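Long-range contact in GH127 beta-L-arabinofuranoside (Geobacillus stearothermophilus, PDB 4QK0), which probably hydrolyses terminal beta-L-arabinofuranosyl residues from arabinose-containing sugars, as a glycoside hydrolase of family GH127: residues R577-F585 / V593-E601. Numbering follows the deposited sequence.
Sequences RDAKLEAHF and VVVITGIAE
Glu582 and Thr597, then His584 and Val595, form the two hydrogen-bonded pairs of a hairpin in which segments 582-585 and 593-601 run antiparallel at 154°. Each pair closes a ring of two backbone bonds: Thr597 N reaches Glu582 O at 2.8 Å and Val595 N reaches His584 O at 2.9 Å, with Glu582 N and His584 N answering to the opposite carbonyls. The non-hydrogen-bonded pairs Ala583–Ile596 and Phe585–Val594 draw closer, and Ala583 CA comes 3.2 Å from Val595 O in a CA-H...O contact. Before Glu582 the regular pairing gives way to loop, where Ala579 still touches Ile599 O through its methyl.

On the sheet face carrying His584, Val595 and Thr597, CG of His584 lies between the backbone N and the carbonyl carbon (chi1 67°), which carries the imidazole against Val595 across the hairpin. Val595 CG2 sits over the ring, a CH-pi contact 3.8 Å from the centroid. Thr597 CG2 approaches the ring edge, while NE2 hydrogen-bonds Glu586. On the face carrying Ala583, Phe585, Val594 and Ile596, Ala583 CB rests 3.7 Å from Val594 CG1, whereas Val594 CG2 meets the Phe585 ring edge-on, 3.9 Å from CD1.

Within the C-terminal domain, the backbone of 593-603 extends the sheet to 620-629, while Leu581 and Ile596 pack on Val534 of strand 534-539. Backbone bonding thus sets the register, chiefly apolar contacts flank it, and the Val595 methyl and Glu586 together probably limit rotation of the His584 ring.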
loop_
_atom_site.group_PDB
_atom_site.type_symbol
_atom_site.label_atom_id
_atom_site.label_comp_id
_atom_site.label_asym_id
_atom_site.label_seq_id
_atom_site.Cartn_x
_atom_site.Cartn_y
_atom_site.Cartn_z
ATOM N N ARG A 577 1.806 -6.995 -28.610
ATOM C CA ARG A 577 1.344 -5.812 -29.412
ATOM C C ARG A 577 0.590 -6.218 -30.679
ATOM O O ARG A 577 -0.339 -5.544 -31.085
ATOM C CB ARG A 577 2.520 -4.830 -29.793
ATOM C CG ARG A 577 3.583 -5.362 -30.770
ATOM C CD ARG A 577 4.397 -6.488 -30.128
ATOM N NE ARG A 577 4.043 -7.881 -30.475
ATOM C CZ ARG A 577 4.553 -8.937 -29.821
ATOM N NH1 ARG A 577 5.398 -8.763 -28.794
ATOM N NH2 ARG A 577 4.237 -10.166 -30.187
ATOM N N ASP A 578 1.002 -7.320 -31.279
ATOM C CA ASP A 578 0.473 -7.727 -32.562
ATOM C C ASP A 578 -0.727 -8.611 -32.482
ATOM O O ASP A 578 -1.264 -8.955 -33.520
ATOM C CB ASP A 578 1.523 -8.534 -33.328
ATOM C CG ASP A 578 1.892 -9.867 -32.614
ATOM O OD1 ASP A 578 1.010 -10.532 -32.003
ATOM O OD2 ASP A 578 3.080 -10.251 -32.665
ATOM N N ALA A 579 -1.064 -9.082 -31.283
ATOM C CA ALA A 579 -2.140 -10.038 -31.134
ATOM C C ALA A 579 -3.407 -9.433 -31.679
ATOM O O ALA A 579 -3.661 -8.242 -31.513
ATOM C CB ALA A 579 -2.350 -10.418 -29.685
ATOM N N LYS A 580 -4.166 -10.255 -32.390
ATOM C CA LYS A 580 -5.312 -9.787 -33.132
ATOM C C LYS A 580 -6.542 -9.936 -32.278
ATOM O O LYS A 580 -6.932 -11.031 -31.898
ATOM C CB LYS A 580 -5.385 -10.499 -34.483
ATOM C CG LYS A 580 -4.098 -10.313 -35.292
ATOM C CD LYS A 580 -3.841 -8.890 -35.784
ATOM C CE LYS A 580 -4.188 -8.779 -37.253
ATOM N NZ LYS A 580 -3.204 -9.449 -38.140
ATOM N N LEU A 581 -7.120 -8.793 -31.938
ATOM C CA LEU A 581 -8.233 -8.758 -31.023
ATOM C C LEU A 581 -9.536 -8.654 -31.804
ATOM O O LEU A 581 -9.571 -8.059 -32.868
ATOM C CB LEU A 581 -8.098 -7.583 -30.065
ATOM C CG LEU A 581 -7.102 -7.442 -28.935
ATOM C CD1 LEU A 581 -6.001 -8.455 -29.043
ATOM C CD2 LEU A 581 -6.551 -6.024 -28.809
ATOM N N GLU A 582 -10.594 -9.252 -31.269
ATOM C CA GLU A 582 -11.901 -9.303 -31.912
ATOM C C GLU A 582 -12.950 -9.039 -30.846
ATOM O O GLU A 582 -12.731 -9.325 -29.691
ATOM C CB GLU A 582 -12.189 -10.679 -32.528
ATOM C CG GLU A 582 -11.165 -11.213 -33.533
ATOM C CD GLU A 582 -11.379 -10.720 -34.964
ATOM O OE1 GLU A 582 -10.748 -11.261 -35.905
ATOM O OE2 GLU A 582 -12.178 -9.789 -35.165
ATOM N N ALA A 583 -14.091 -8.493 -31.251
ATOM C CA ALA A 583 -15.195 -8.229 -30.351
ATOM C C ALA A 583 -16.431 -8.839 -30.897
ATOM O O ALA A 583 -16.625 -8.836 -32.083
ATOM C CB ALA A 583 -15.402 -6.733 -30.189
ATOM N N HIS A 584 -17.289 -9.343 -30.036
ATOM C CA HIS A 584 -18.608 -9.779 -30.508
ATOM C C HIS A 584 -19.573 -9.764 -29.355
ATOM O O HIS A 584 -19.177 -9.792 -28.174
ATOM C CB HIS A 584 -18.557 -11.196 -31.127
ATOM C CG HIS A 584 -18.252 -12.270 -30.132
ATOM N ND1 HIS A 584 -16.965 -12.599 -29.773
ATOM C CD2 HIS A 584 -19.059 -13.048 -29.375
ATOM C CE1 HIS A 584 -16.985 -13.534 -28.837
ATOM N NE2 HIS A 584 -18.245 -13.827 -28.580
ATOM N N PHE A 585 -20.854 -9.767 -29.698
ATOM C CA PHE A 585 -21.916 -9.644 -28.712
ATOM C C PHE A 585 -22.255 -10.999 -28.130
ATOM O O PHE A 585 -22.372 -11.959 -28.861
ATOM C CB PHE A 585 -23.140 -8.959 -29.363
ATOM C CG PHE A 585 -24.198 -8.570 -28.389
ATOM C CD1 PHE A 585 -23.945 -7.606 -27.451
ATOM C CD2 PHE A 585 -25.443 -9.184 -28.396
ATOM C CE1 PHE A 585 -24.898 -7.258 -26.507
ATOM C CE2 PHE A 585 -26.407 -8.838 -27.456
ATOM C CZ PHE A 585 -26.131 -7.864 -26.519
ATOM N N VAL A 593 -23.605 -8.319 -23.369
ATOM C CA VAL A 593 -22.471 -7.457 -23.467
ATOM C C VAL A 593 -21.627 -7.836 -24.639
ATOM O O VAL A 593 -21.630 -8.983 -25.054
ATOM C CB VAL A 593 -21.599 -7.514 -22.207
ATOM C CG1 VAL A 593 -22.395 -7.096 -20.986
ATOM C CG2 VAL A 593 -20.972 -8.900 -21.976
ATOM N N VAL A 594 -20.864 -6.876 -25.159
ATOM C CA VAL A 594 -19.850 -7.207 -26.090
ATOM C C VAL A 594 -18.623 -7.724 -25.272
ATOM O O VAL A 594 -18.226 -7.142 -24.248
ATOM C CB VAL A 594 -19.464 -6.007 -26.959
ATOM C CG1 VAL A 594 -18.232 -6.323 -27.806
ATOM C CG2 VAL A 594 -20.593 -5.636 -27.903
ATOM N N VAL A 595 -17.984 -8.787 -25.760
ATOM C CA VAL A 595 -16.753 -9.286 -25.128
ATOM C C VAL A 595 -15.642 -9.111 -26.111
ATOM O O VAL A 595 -15.878 -9.015 -27.309
ATOM C CB VAL A 595 -16.844 -10.763 -24.717
ATOM C CG1 VAL A 595 -18.014 -10.979 -23.808
ATOM C CG2 VAL A 595 -16.978 -11.653 -25.940
ATOM N N ILE A 596 -14.405 -9.074 -25.606
ATOM C CA ILE A 596 -13.218 -8.959 -26.472
ATOM C C ILE A 596 -12.349 -10.189 -26.287
ATOM O O ILE A 596 -12.144 -10.637 -25.160
ATOM C CB ILE A 596 -12.420 -7.702 -26.120
ATOM C CG1 ILE A 596 -13.227 -6.476 -26.520
ATOM C CG2 ILE A 596 -11.051 -7.713 -26.786
ATOM C CD1 ILE A 596 -12.634 -5.203 -26.037
ATOM N N THR A 597 -11.871 -10.765 -27.392
ATOM C CA THR A 597 -11.112 -11.999 -27.317
ATOM C C THR A 597 -9.863 -11.865 -28.114
ATOM O O THR A 597 -9.793 -11.084 -29.044
ATOM C CB THR A 597 -11.920 -13.266 -27.774
ATOM O OG1 THR A 597 -12.237 -13.164 -29.157
ATOM C CG2 THR A 597 -13.227 -13.441 -26.993
ATOM N N GLY A 598 -8.892 -12.693 -27.763
ATOM C CA GLY A 598 -7.616 -12.757 -28.483
ATOM C C GLY A 598 -6.710 -13.791 -27.868
ATOM O O GLY A 598 -7.149 -14.670 -27.096
ATOM N N ILE A 599 -5.440 -13.694 -28.205
ATOM C CA ILE A 599 -4.436 -14.681 -27.780
ATOM C C ILE A 599 -3.410 -13.933 -26.973
ATOM O O ILE A 599 -2.771 -13.073 -27.498
ATOM C CB ILE A 599 -3.721 -15.376 -28.994
ATOM C CG1 ILE A 599 -4.722 -16.123 -29.894
ATOM C CG2 ILE A 599 -2.645 -16.395 -28.549
ATOM C CD1 ILE A 599 -5.544 -17.176 -29.185
ATOM N N ALA A 600 -3.220 -14.313 -25.728
ATOM C CA ALA A 600 -2.135 -13.795 -24.920
ATOM C C ALA A 600 -1.088 -14.888 -24.607
ATOM O O ALA A 600 -1.184 -16.015 -25.091
ATOM C CB ALA A 600 -2.711 -13.240 -23.630
ATOM N N GLU A 601 -0.109 -14.525 -23.797
ATOM C CA GLU A 601 0.958 -15.408 -23.376
ATOM C C GLU A 601 1.080 -15.438 -21.874
ATOM O O GLU A 601 0.972 -14.407 -21.229
ATOM C CB GLU A 601 2.286 -14.902 -23.906
ATOM C CG GLU A 601 2.444 -15.028 -25.385
ATOM C CD GLU A 601 3.832 -14.601 -25.878
ATOM O OE1 GLU A 601 4.787 -14.506 -25.053
ATOM O OE2 GLU A 601 3.947 -14.347 -27.093
#